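Beta-1,4-galactanase (Thielavia heterothallica, PDB 1HJS) hydrolyses the beta-1,4-galactosidic linkages of type I arabinogalactans, as a family 53 glycoside hydrolase of clan GH-A. Local coordinates at residues 6-11 with 43-48; 293-298 with 313-318; 177-182 with 189-194; 148-153 with 193-198. All coordinates share one frame; numbering follows the deposited sequence.

Contact 1: 6-11 with 43-48; sequences GVDWSS and TVRQRV
Gly6 pairs with Thr43 at the start of a parallel pairing and, with no side chain, lets its CA approach Thr43 O to 3.0 Å. Val7 turns to the other face with Val44, and its carbonyl O takes the straight bond from Arg45 N (2.8 Å, 167° at the hydrogen). Asp8 shares a face with Arg45. Its CG is anti to the backbone N (chi1 -177°), which brings OD2 to 2.8 Å from Arg45 NH1 in a salt bridge of weak hydrogen-bond angle, the carboxylate and guanidinium planes 70° apart. A water joins Asp8 OD2 to Arg47 NH1, while Asp8 OD1 accepts from Ser10 N, closing an Asx turn just past the strand, and also from Ser10 OG. Trp9 lays its five-membered ring on Val44 CB, a CH-pi contact, and in the ring plane NE1 donates to Gln46 OE1 at 3.0 Å; Asn62 takes the other end of that amide. Ser10 OG receives Arg47 N at 2.9 Å, and its CB sits over one face of the Arg47 guanidinium, whose NH2 is paired with Glu297. Beyond Asp8, Arg45 also bridges to Asp79 and to Glu245, probably the nucleophile. The C-terminal ends of the strands form the catalytic mouth of a TIM barrel, and this buried charge network lies there, as in clan GH-A.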
# COMPACT_ATOMS: atom_id res chain seq x y z
N GLY A 6 -2.15 -9.89 1.86
CA GLY A 6 -1.01 -9.60 1.02
C GLY A 6 0.23 -8.95 1.57
O GLY A 6 0.37 -8.71 2.78
N VAL A 7 1.15 -8.68 0.66
CA VAL A 7 2.41 -8.03 0.97
C VAL A 7 2.73 -7.14 -0.22
O VAL A 7 2.24 -7.37 -1.33
CB VAL A 7 3.58 -9.04 1.14
CG1 VAL A 7 3.24 -10.07 2.19
CG2 VAL A 7 3.90 -9.71 -0.21
N ASP A 8 3.52 -6.11 0.02
CA ASP A 8 3.96 -5.24 -1.05
C ASP A 8 5.33 -5.85 -1.39
O ASP A 8 6.22 -5.89 -0.54
CB ASP A 8 4.13 -3.81 -0.54
CG ASP A 8 4.51 -2.84 -1.65
OD1 ASP A 8 5.48 -3.13 -2.38
OD2 ASP A 8 3.86 -1.79 -1.78
N TRP A 9 5.49 -6.35 -2.61
CA TRP A 9 6.74 -6.99 -3.01
C TRP A 9 7.46 -6.23 -4.11
O TRP A 9 8.29 -6.79 -4.83
CB TRP A 9 6.45 -8.43 -3.45
CG TRP A 9 5.87 -8.55 -4.85
CD1 TRP A 9 4.98 -7.70 -5.44
CD2 TRP A 9 6.15 -9.58 -5.80
NE1 TRP A 9 4.69 -8.14 -6.72
CE2 TRP A 9 5.39 -9.29 -6.96
CE3 TRP A 9 6.97 -10.72 -5.79
CZ2 TRP A 9 5.43 -10.11 -8.10
CZ3 TRP A 9 7.00 -11.53 -6.93
CH2 TRP A 9 6.24 -11.22 -8.07
N SER A 10 7.16 -4.94 -4.23
CA SER A 10 7.74 -4.08 -5.27
C SER A 10 9.22 -4.25 -5.56
O SER A 10 9.62 -4.28 -6.73
CB SER A 10 7.46 -2.61 -4.94
OG SER A 10 6.08 -2.38 -4.74
N SER A 11 10.03 -4.35 -4.52
CA SER A 11 11.48 -4.48 -4.67
C SER A 11 11.99 -5.83 -5.20
O SER A 11 13.19 -6.00 -5.37
CB SER A 11 12.16 -4.24 -3.33
OG SER A 11 11.87 -5.31 -2.45
N THR A 43 -2.55 -11.78 -2.61
CA THR A 43 -2.49 -10.51 -3.32
C THR A 43 -1.17 -9.80 -3.06
O THR A 43 -0.67 -9.80 -1.94
CB THR A 43 -3.62 -9.56 -2.85
OG1 THR A 43 -4.87 -10.26 -2.83
CG2 THR A 43 -3.73 -8.36 -3.80
N VAL A 44 -0.60 -9.22 -4.11
CA VAL A 44 0.64 -8.48 -3.95
C VAL A 44 0.41 -7.03 -4.35
O VAL A 44 -0.29 -6.73 -5.33
CB VAL A 44 1.80 -9.06 -4.79
CG1 VAL A 44 2.22 -10.41 -4.21
CG2 VAL A 44 1.39 -9.20 -6.26
N ARG A 45 0.98 -6.13 -3.56
CA ARG A 45 0.88 -4.69 -3.79
C ARG A 45 2.16 -4.25 -4.49
O ARG A 45 3.26 -4.74 -4.18
CB ARG A 45 0.74 -4.00 -2.44
CG ARG A 45 0.56 -2.48 -2.47
CD ARG A 45 0.38 -2.02 -1.02
NE ARG A 45 0.12 -0.60 -0.83
CZ ARG A 45 1.03 0.28 -0.43
NH1 ARG A 45 2.28 -0.11 -0.20
NH2 ARG A 45 0.67 1.54 -0.18
N GLN A 46 2.03 -3.31 -5.43
CA GLN A 46 3.18 -2.82 -6.19
C GLN A 46 3.10 -1.30 -6.39
O GLN A 46 2.07 -0.78 -6.82
CB GLN A 46 3.22 -3.51 -7.56
CG GLN A 46 3.24 -5.03 -7.48
CD GLN A 46 3.23 -5.70 -8.85
OE1 GLN A 46 3.16 -6.92 -8.94
NE2 GLN A 46 3.31 -4.90 -9.91
N ARG A 47 4.19 -0.60 -6.09
CA ARG A 47 4.21 0.84 -6.27
C ARG A 47 4.56 1.18 -7.71
O ARG A 47 5.46 0.58 -8.30
CB ARG A 47 5.22 1.50 -5.32
CG ARG A 47 6.62 0.90 -5.34
CD ARG A 47 7.58 1.68 -4.44
NE ARG A 47 8.84 0.97 -4.24
CZ ARG A 47 9.01 -0.00 -3.34
NH1 ARG A 47 8.01 -0.38 -2.56
NH2 ARG A 47 10.18 -0.62 -3.25
N VAL A 48 3.83 2.14 -8.27
CA VAL A 48 4.07 2.55 -9.65
C VAL A 48 4.50 4.01 -9.69
O VAL A 48 3.80 4.88 -9.19
CB VAL A 48 2.79 2.39 -10.51
CG1 VAL A 48 3.07 2.86 -11.93
CG2 VAL A 48 2.34 0.94 -10.50
O HOH W 1 5.25 0.44 -2.09

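Contact 2: 293-298 with 313-318; sequences LFYWEP and NTMFSQ
Met315 lays its sulfur squarely on the Tyr295 ring: SD stands 3.7 Å from the ring centroid and only 7° off the normal, a Met-aromatic contact in which a polarisable thioether covers the face of an aromatic. The two side chains come together at a slant, and CG follows SD over the same face. The last torsion of Met315 (chi3 82°) carries the methyl CE beyond the sulfur, farther from the ring, so that SD and not CE faces it. The tyrosine edge is used differently. Tyr295 OH donates to Asn313 O at 2.6 Å, the acceptor lying close to the ring plane, and Tyr295 OH is also hydrogen-bonded to Trp248 N. Hydroxyl and ring together thus let one residue satisfy polar backbone groups while filling an apolar space. Pro298 packs alongside: its CB meets Met315 CG at 3.8 Å, and its carbonyl O accepts Met315 N at 2.8 Å in an almost straight bond (174°), in the carbonyl plane on a lone pair. Around that oxygen also gather Thr314 CB and, with the ring edge turned to it, Phe316 CD1 at 3.4 Å. The contact therefore ties the end of barrel strand 290-296 to the loop that follows it. Helix 270-285 closes over Tyr295 and Met315 through Gln273, with Ile277 also against the tyrosine, and strand 4-8 lies beside Pro298 through Val7.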
# COMPACT_ATOMS: atom_id res chain seq x y z
N LEU A 293 -5.25 -6.73 4.56
CA LEU A 293 -4.04 -6.39 5.29
C LEU A 293 -2.86 -6.69 4.38
O LEU A 293 -2.78 -7.76 3.78
CB LEU A 293 -3.92 -7.23 6.57
CG LEU A 293 -2.68 -6.96 7.44
CD1 LEU A 293 -2.93 -7.48 8.85
CD2 LEU A 293 -1.45 -7.64 6.85
N PHE A 294 -1.95 -5.72 4.25
CA PHE A 294 -0.76 -5.89 3.43
C PHE A 294 0.49 -5.55 4.21
O PHE A 294 0.62 -4.44 4.72
CB PHE A 294 -0.82 -5.00 2.19
CG PHE A 294 -1.88 -5.40 1.20
CD1 PHE A 294 -3.22 -5.12 1.43
CD2 PHE A 294 -1.53 -6.06 0.02
CE1 PHE A 294 -4.21 -5.50 0.51
CE2 PHE A 294 -2.50 -6.45 -0.91
CZ PHE A 294 -3.84 -6.16 -0.66
N TYR A 295 1.42 -6.51 4.31
CA TYR A 295 2.68 -6.28 5.00
C TYR A 295 3.58 -5.56 4.01
O TYR A 295 3.63 -5.94 2.84
CB TYR A 295 3.32 -7.60 5.41
CG TYR A 295 4.43 -7.43 6.42
CD1 TYR A 295 4.15 -7.43 7.79
CD2 TYR A 295 5.74 -7.20 6.02
CE1 TYR A 295 5.15 -7.22 8.73
CE2 TYR A 295 6.76 -6.98 6.96
CZ TYR A 295 6.45 -6.99 8.31
OH TYR A 295 7.43 -6.76 9.24
N TRP A 296 4.31 -4.54 4.45
CA TRP A 296 5.15 -3.80 3.51
C TRP A 296 6.58 -4.31 3.33
O TRP A 296 7.37 -4.31 4.29
CB TRP A 296 5.20 -2.32 3.87
CG TRP A 296 5.72 -1.46 2.75
CD1 TRP A 296 5.13 -1.24 1.54
CD2 TRP A 296 6.96 -0.74 2.72
NE1 TRP A 296 5.92 -0.43 0.76
CE2 TRP A 296 7.05 -0.11 1.46
CE3 TRP A 296 8.01 -0.57 3.64
CZ2 TRP A 296 8.15 0.68 1.09
CZ3 TRP A 296 9.10 0.22 3.27
CH2 TRP A 296 9.16 0.83 2.01
N GLU A 297 6.90 -4.72 2.11
CA GLU A 297 8.25 -5.17 1.74
C GLU A 297 8.92 -6.19 2.66
O GLU A 297 10.03 -5.97 3.15
CB GLU A 297 9.14 -3.94 1.58
CG GLU A 297 8.77 -3.08 0.38
CD GLU A 297 9.28 -3.68 -0.94
OE1 GLU A 297 9.78 -4.82 -0.92
OE2 GLU A 297 9.17 -3.00 -1.98
N PRO A 298 8.28 -7.35 2.87
CA PRO A 298 8.85 -8.38 3.74
C PRO A 298 10.17 -8.99 3.26
O PRO A 298 10.94 -9.51 4.06
CB PRO A 298 7.74 -9.42 3.81
CG PRO A 298 7.15 -9.34 2.44
CD PRO A 298 7.06 -7.84 2.20
N ASN A 313 12.83 -5.24 9.84
CA ASN A 313 11.39 -5.45 9.77
C ASN A 313 11.02 -6.47 8.70
O ASN A 313 9.85 -6.69 8.42
CB ASN A 313 10.66 -4.14 9.44
CG ASN A 313 10.67 -3.17 10.58
OD1 ASN A 313 10.32 -3.52 11.71
ND2 ASN A 313 11.06 -1.94 10.31
N THR A 314 12.03 -7.09 8.10
CA THR A 314 11.78 -8.07 7.05
C THR A 314 11.28 -9.40 7.62
O THR A 314 11.31 -9.63 8.83
CB THR A 314 13.04 -8.33 6.20
OG1 THR A 314 14.06 -8.92 7.01
CG2 THR A 314 13.56 -7.02 5.61
N MET A 315 10.80 -10.27 6.73
CA MET A 315 10.31 -11.58 7.11
C MET A 315 11.13 -12.67 6.41
O MET A 315 10.67 -13.79 6.23
CB MET A 315 8.83 -11.71 6.73
CG MET A 315 7.93 -10.68 7.44
SD MET A 315 6.18 -10.86 7.03
CE MET A 315 5.71 -12.18 8.15
N PHE A 316 12.34 -12.30 6.00
CA PHE A 316 13.27 -13.21 5.33
C PHE A 316 14.65 -13.04 5.95
O PHE A 316 14.99 -11.95 6.42
CB PHE A 316 13.36 -12.88 3.84
CG PHE A 316 12.20 -13.37 3.02
CD1 PHE A 316 10.95 -12.77 3.13
CD2 PHE A 316 12.35 -14.45 2.16
CE1 PHE A 316 9.86 -13.23 2.39
CE2 PHE A 316 11.27 -14.92 1.41
CZ PHE A 316 10.02 -14.31 1.52
N SER A 317 15.44 -14.10 5.95
CA SER A 317 16.79 -14.03 6.51
C SER A 317 17.65 -13.20 5.57
O SER A 317 17.24 -12.91 4.45
CB SER A 317 17.41 -15.43 6.64
OG SER A 317 17.73 -15.94 5.36
N GLN A 318 18.84 -12.83 6.02
CA GLN A 318 19.72 -12.03 5.17
C GLN A 318 20.25 -12.82 3.98
O GLN A 318 20.85 -12.25 3.07
CB GLN A 318 20.88 -11.46 6.00
CG GLN A 318 20.45 -10.30 6.89
CD GLN A 318 19.90 -9.12 6.10
OE1 GLN A 318 20.63 -8.48 5.34
NE2 GLN A 318 18.61 -8.85 6.25

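Contact 3: 177-182 with 189-194; sequences IHLDNG and NWWYTN
Leu179 pushes its forked end into a hollow shaped by two aromatic rings of the helix. One prong, CD1, rests over the centre of the six-membered ring of Trp191, 3.9 Å from its centroid and 6° off the normal, a CH-pi contact. The other, CD2, fills the angle between the rings, 3.7 Å from both Trp191 CB and Tyr192 CE2. A branched side chain suits this place because its two methyls can serve two walls at once. The walls brace each other: Trp191 CE3 stands over the Tyr192 ring, offset toward its rim, while Tyr192 CG lies at the indole edge. Two residues back along the strand, Ile177 supplies a second bump. It points at the helix, and its CG2 meets the far rim of the indole at Trp191 CZ3 (3.7 Å) and the phenol at Tyr192 OH (3.5 Å). The tyrosine slides past Ile177 in the opposite direction, and Ile177 CG2 meets its ring obliquely, near CE1. The contact is largely apolar packing, as expected for the layer between a barrel and its helices. Strand 174-179 and helix 185-196, whose segments 177-179 and 189-194 have axes 147° apart, open the beta-alpha-beta unit completed by strand 208-212; Ile153 and Leu157 of helix 150-165 touch Trp191 too, and Trp237 of helix 223-237 meets Tyr192.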
# COMPACT_ATOMS: atom_id res chain seq x y z
N ILE A 177 -8.47 5.02 -1.97
CA ILE A 177 -7.84 6.27 -1.56
C ILE A 177 -7.06 5.83 -0.33
O ILE A 177 -7.62 5.19 0.57
CB ILE A 177 -8.86 7.36 -1.21
CG1 ILE A 177 -9.49 7.91 -2.50
CG2 ILE A 177 -8.19 8.49 -0.44
CD1 ILE A 177 -10.59 8.94 -2.28
N HIS A 178 -5.78 6.17 -0.30
CA HIS A 178 -4.89 5.76 0.78
C HIS A 178 -4.27 6.90 1.57
O HIS A 178 -3.57 7.75 1.02
CB HIS A 178 -3.78 4.89 0.15
CG HIS A 178 -2.67 4.53 1.09
ND1 HIS A 178 -1.40 4.20 0.65
CD2 HIS A 178 -2.63 4.45 2.45
CE1 HIS A 178 -0.63 3.92 1.69
NE2 HIS A 178 -1.35 4.07 2.79
N LEU A 179 -4.53 6.90 2.88
CA LEU A 179 -3.99 7.90 3.81
C LEU A 179 -3.10 7.19 4.83
O LEU A 179 -3.27 6.00 5.10
CB LEU A 179 -5.14 8.61 4.55
CG LEU A 179 -5.79 9.84 3.91
CD1 LEU A 179 -6.04 9.63 2.44
CD2 LEU A 179 -7.08 10.17 4.67
N ASP A 180 -2.15 7.92 5.41
CA ASP A 180 -1.27 7.34 6.41
C ASP A 180 -1.95 7.40 7.79
O ASP A 180 -3.11 7.80 7.89
CB ASP A 180 0.06 8.11 6.45
CG ASP A 180 -0.10 9.51 7.01
OD1 ASP A 180 -1.12 10.16 6.71
OD2 ASP A 180 0.81 9.96 7.74
N ASN A 181 -1.22 6.99 8.82
CA ASN A 181 -1.71 7.01 10.20
C ASN A 181 -3.17 6.58 10.38
O ASN A 181 -4.02 7.37 10.82
CB ASN A 181 -1.51 8.41 10.81
CG ASN A 181 -0.05 8.84 10.84
OD1 ASN A 181 0.85 8.00 10.89
ND2 ASN A 181 0.19 10.14 10.83
N GLY A 182 -3.45 5.32 10.06
CA GLY A 182 -4.80 4.81 10.18
C GLY A 182 -5.39 4.92 11.58
O GLY A 182 -6.61 4.87 11.74
N ASN A 189 -10.87 11.75 9.39
CA ASN A 189 -12.13 12.47 9.31
C ASN A 189 -11.96 13.85 8.68
O ASN A 189 -12.75 14.25 7.82
CB ASN A 189 -12.75 12.60 10.70
CG ASN A 189 -14.14 13.21 10.67
OD1 ASN A 189 -14.97 12.83 9.85
ND2 ASN A 189 -14.39 14.14 11.58
N TRP A 190 -10.94 14.57 9.12
CA TRP A 190 -10.65 15.90 8.59
C TRP A 190 -10.44 15.85 7.07
O TRP A 190 -11.00 16.67 6.33
CB TRP A 190 -9.39 16.43 9.28
CG TRP A 190 -8.77 17.65 8.65
CD1 TRP A 190 -9.20 18.94 8.74
CD2 TRP A 190 -7.56 17.68 7.88
NE1 TRP A 190 -8.34 19.78 8.07
CE2 TRP A 190 -7.33 19.03 7.53
CE3 TRP A 190 -6.66 16.70 7.44
CZ2 TRP A 190 -6.22 19.43 6.77
CZ3 TRP A 190 -5.56 17.09 6.68
CH2 TRP A 190 -5.35 18.45 6.35
N TRP A 191 -9.66 14.88 6.62
CA TRP A 191 -9.36 14.75 5.20
C TRP A 191 -10.57 14.40 4.34
O TRP A 191 -10.92 15.14 3.42
CB TRP A 191 -8.27 13.68 5.00
CG TRP A 191 -7.60 13.76 3.65
CD1 TRP A 191 -6.46 14.46 3.35
CD2 TRP A 191 -8.02 13.13 2.44
NE1 TRP A 191 -6.15 14.29 2.02
CE2 TRP A 191 -7.09 13.48 1.44
CE3 TRP A 191 -9.09 12.29 2.10
CZ2 TRP A 191 -7.19 13.03 0.12
CZ3 TRP A 191 -9.20 11.84 0.78
CH2 TRP A 191 -8.25 12.21 -0.19
N TYR A 192 -11.22 13.27 4.64
CA TYR A 192 -12.38 12.85 3.86
C TYR A 192 -13.53 13.86 3.89
O TYR A 192 -14.17 14.10 2.86
CB TYR A 192 -12.87 11.48 4.33
CG TYR A 192 -12.00 10.33 3.85
CD1 TYR A 192 -11.93 10.02 2.49
CD2 TYR A 192 -11.23 9.59 4.75
CE1 TYR A 192 -11.10 8.98 2.03
CE2 TYR A 192 -10.41 8.55 4.30
CZ TYR A 192 -10.34 8.26 2.95
OH TYR A 192 -9.52 7.25 2.51
N THR A 193 -13.78 14.45 5.04
CA THR A 193 -14.85 15.43 5.15
C THR A 193 -14.63 16.62 4.21
O THR A 193 -15.52 17.01 3.46
CB THR A 193 -15.00 15.95 6.59
OG1 THR A 193 -15.37 14.86 7.46
CG2 THR A 193 -16.07 17.03 6.67
N ASN A 194 -13.42 17.18 4.25
CA ASN A 194 -13.11 18.33 3.41
C ASN A 194 -13.01 18.01 1.92
O ASN A 194 -13.35 18.84 1.08
CB ASN A 194 -11.82 18.99 3.90
CG ASN A 194 -12.04 19.81 5.14
OD1 ASN A 194 -12.82 20.77 5.13
ND2 ASN A 194 -11.36 19.45 6.23

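Contact 4: 148-153 with 193-198; sequences ENWANI and TNVLKQ
Trp150 lies against Asn194 where two outer helices of the TIM barrel, 150-165 and 185-196, come together, the first at its start and the second toward its end. Stacking over the indole dominates. Asn194 CB sits over the ring face, 3.4 Å from the centroid of the five-membered ring, a CH-pi contact; the amide beyond it is stacked on the indole with the planes 15° apart. That amide is also held within its own helix, where Asn194 ND2 bonds to Trp190 O. A broad flat tryptophan suits the junction because it can cover the side of a neighbouring helix turn while its edges meet other residues, and it also packs edge-to-face with Trp190 and Trp191. Apolar contacts continue inward. Val195 CG2 comes to 3.6 Å from Trp150 CE3, its side chain crossing the indole at about a right angle, and the same methyl reaches Ile153 CG2 at 4.1 Å. Beta-branched residues make a compact filling here. Polar groups pack across the contact without bonding across it: Gln198 OE1 approaches Ala151 CA at 3.6 Å, the short alanine side chain letting the amide come close to the backbone. The glutamine is bent back on itself (chi2 -51°), which turns NE2 toward the last turn of 193-196, and Gln198 NE2 donates to Asn194 O at 3.0 Å, with 166° at the hydrogen.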
# COMPACT_ATOMS: atom_id res chain seq x y z
N GLU A 148 -4.21 22.87 2.07
CA GLU A 148 -5.65 22.62 2.00
C GLU A 148 -6.37 23.03 0.71
O GLU A 148 -7.46 23.61 0.76
CB GLU A 148 -6.31 23.30 3.20
CG GLU A 148 -5.69 22.88 4.53
CD GLU A 148 -5.78 23.97 5.59
OE1 GLU A 148 -6.90 24.35 5.97
OE2 GLU A 148 -4.71 24.46 6.03
N ASN A 149 -5.77 22.73 -0.44
CA ASN A 149 -6.38 23.01 -1.74
C ASN A 149 -7.41 21.89 -1.97
O ASN A 149 -7.27 21.10 -2.91
CB ASN A 149 -5.32 22.96 -2.86
CG ASN A 149 -4.75 24.32 -3.22
OD1 ASN A 149 -3.62 24.43 -3.71
ND2 ASN A 149 -5.54 25.36 -3.00
N TRP A 150 -8.43 21.82 -1.11
CA TRP A 150 -9.45 20.78 -1.20
C TRP A 150 -10.14 20.69 -2.56
O TRP A 150 -10.37 19.60 -3.08
CB TRP A 150 -10.51 20.98 -0.11
CG TRP A 150 -9.94 20.97 1.28
CD1 TRP A 150 -10.02 21.98 2.20
CD2 TRP A 150 -9.23 19.91 1.91
NE1 TRP A 150 -9.40 21.61 3.37
CE2 TRP A 150 -8.91 20.34 3.22
CE3 TRP A 150 -8.84 18.62 1.50
CZ2 TRP A 150 -8.21 19.53 4.12
CZ3 TRP A 150 -8.14 17.82 2.40
CH2 TRP A 150 -7.83 18.28 3.69
N ALA A 151 -10.48 21.84 -3.14
CA ALA A 151 -11.15 21.85 -4.44
C ALA A 151 -10.28 21.13 -5.47
O ALA A 151 -10.77 20.29 -6.23
CB ALA A 151 -11.42 23.29 -4.88
N ASN A 152 -8.99 21.46 -5.50
CA ASN A 152 -8.07 20.85 -6.45
C ASN A 152 -7.88 19.36 -6.19
O ASN A 152 -7.85 18.56 -7.12
CB ASN A 152 -6.71 21.56 -6.40
CG ASN A 152 -6.72 22.91 -7.11
OD1 ASN A 152 -7.76 23.35 -7.62
ND2 ASN A 152 -5.58 23.57 -7.15
N ILE A 153 -7.76 18.99 -4.92
CA ILE A 153 -7.58 17.59 -4.56
C ILE A 153 -8.78 16.76 -5.01
O ILE A 153 -8.62 15.71 -5.64
CB ILE A 153 -7.42 17.44 -3.03
CG1 ILE A 153 -6.12 18.13 -2.59
CG2 ILE A 153 -7.40 15.96 -2.65
CD1 ILE A 153 -5.94 18.16 -1.09
N THR A 193 -13.78 14.45 5.04
CA THR A 193 -14.85 15.43 5.15
C THR A 193 -14.63 16.62 4.21
O THR A 193 -15.52 17.01 3.46
CB THR A 193 -15.00 15.95 6.59
OG1 THR A 193 -15.37 14.86 7.46
CG2 THR A 193 -16.07 17.03 6.67
N ASN A 194 -13.42 17.18 4.25
CA ASN A 194 -13.11 18.33 3.41
C ASN A 194 -13.01 18.01 1.92
O ASN A 194 -13.35 18.84 1.08
CB ASN A 194 -11.82 18.99 3.90
CG ASN A 194 -12.04 19.81 5.14
OD1 ASN A 194 -12.82 20.77 5.13
ND2 ASN A 194 -11.36 19.45 6.23
N VAL A 195 -12.55 16.82 1.59
CA VAL A 195 -12.45 16.43 0.19
C VAL A 195 -13.83 16.16 -0.40
O VAL A 195 -14.15 16.64 -1.49
CB VAL A 195 -11.57 15.17 0.03
CG1 VAL A 195 -11.69 14.62 -1.38
CG2 VAL A 195 -10.12 15.51 0.34
N LEU A 196 -14.66 15.42 0.33
CA LEU A 196 -15.99 15.06 -0.14
C LEU A 196 -17.00 16.21 -0.19
O LEU A 196 -17.95 16.17 -0.96
CB LEU A 196 -16.55 13.91 0.70
CG LEU A 196 -15.79 12.59 0.55
CD1 LEU A 196 -16.33 11.56 1.54
CD2 LEU A 196 -15.94 12.08 -0.88
N LYS A 197 -16.79 17.23 0.64
CA LYS A 197 -17.71 18.36 0.66
C LYS A 197 -17.57 19.24 -0.58
O LYS A 197 -18.40 20.11 -0.82
CB LYS A 197 -17.48 19.21 1.92
CG LYS A 197 -16.13 19.89 1.98
CD LYS A 197 -15.86 20.54 3.33
CE LYS A 197 -16.78 21.71 3.60
NZ LYS A 197 -16.44 22.39 4.89
N GLN A 198 -16.53 19.00 -1.38
CA GLN A 198 -16.31 19.78 -2.58
C GLN A 198 -17.35 19.48 -3.67
O GLN A 198 -17.68 20.35 -4.48
CB GLN A 198 -14.91 19.53 -3.14
CG GLN A 198 -13.79 19.89 -2.17
CD GLN A 198 -13.95 21.30 -1.62
OE1 GLN A 198 -14.07 22.27 -2.37
NE2 GLN A 198 -13.93 21.43 -0.30

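In the fold
Contacts 1, 2 and 3 all rest on the closed eight-stranded sheet, whereas contact 4 joins two helices outside it. Contact 1, nearest the centre of the chain, is buried and rich in charge; contact 2 is its neighbour, since strands 4-8 and 290-296 pair through Asp8 N and Tyr295 O, and Glu297 meets Ser11. There two hydrogen bonds to backbone carbonyls and a sulfur-aromatic pair do the joining. Contacts 3 and 4, across the chain's centre from contact 2, share helix 185-196: one buried face is almost wholly apolar, the other partly exposed and mixed with amides. Trp150 touches Trp190 and Trp191, linking the pair.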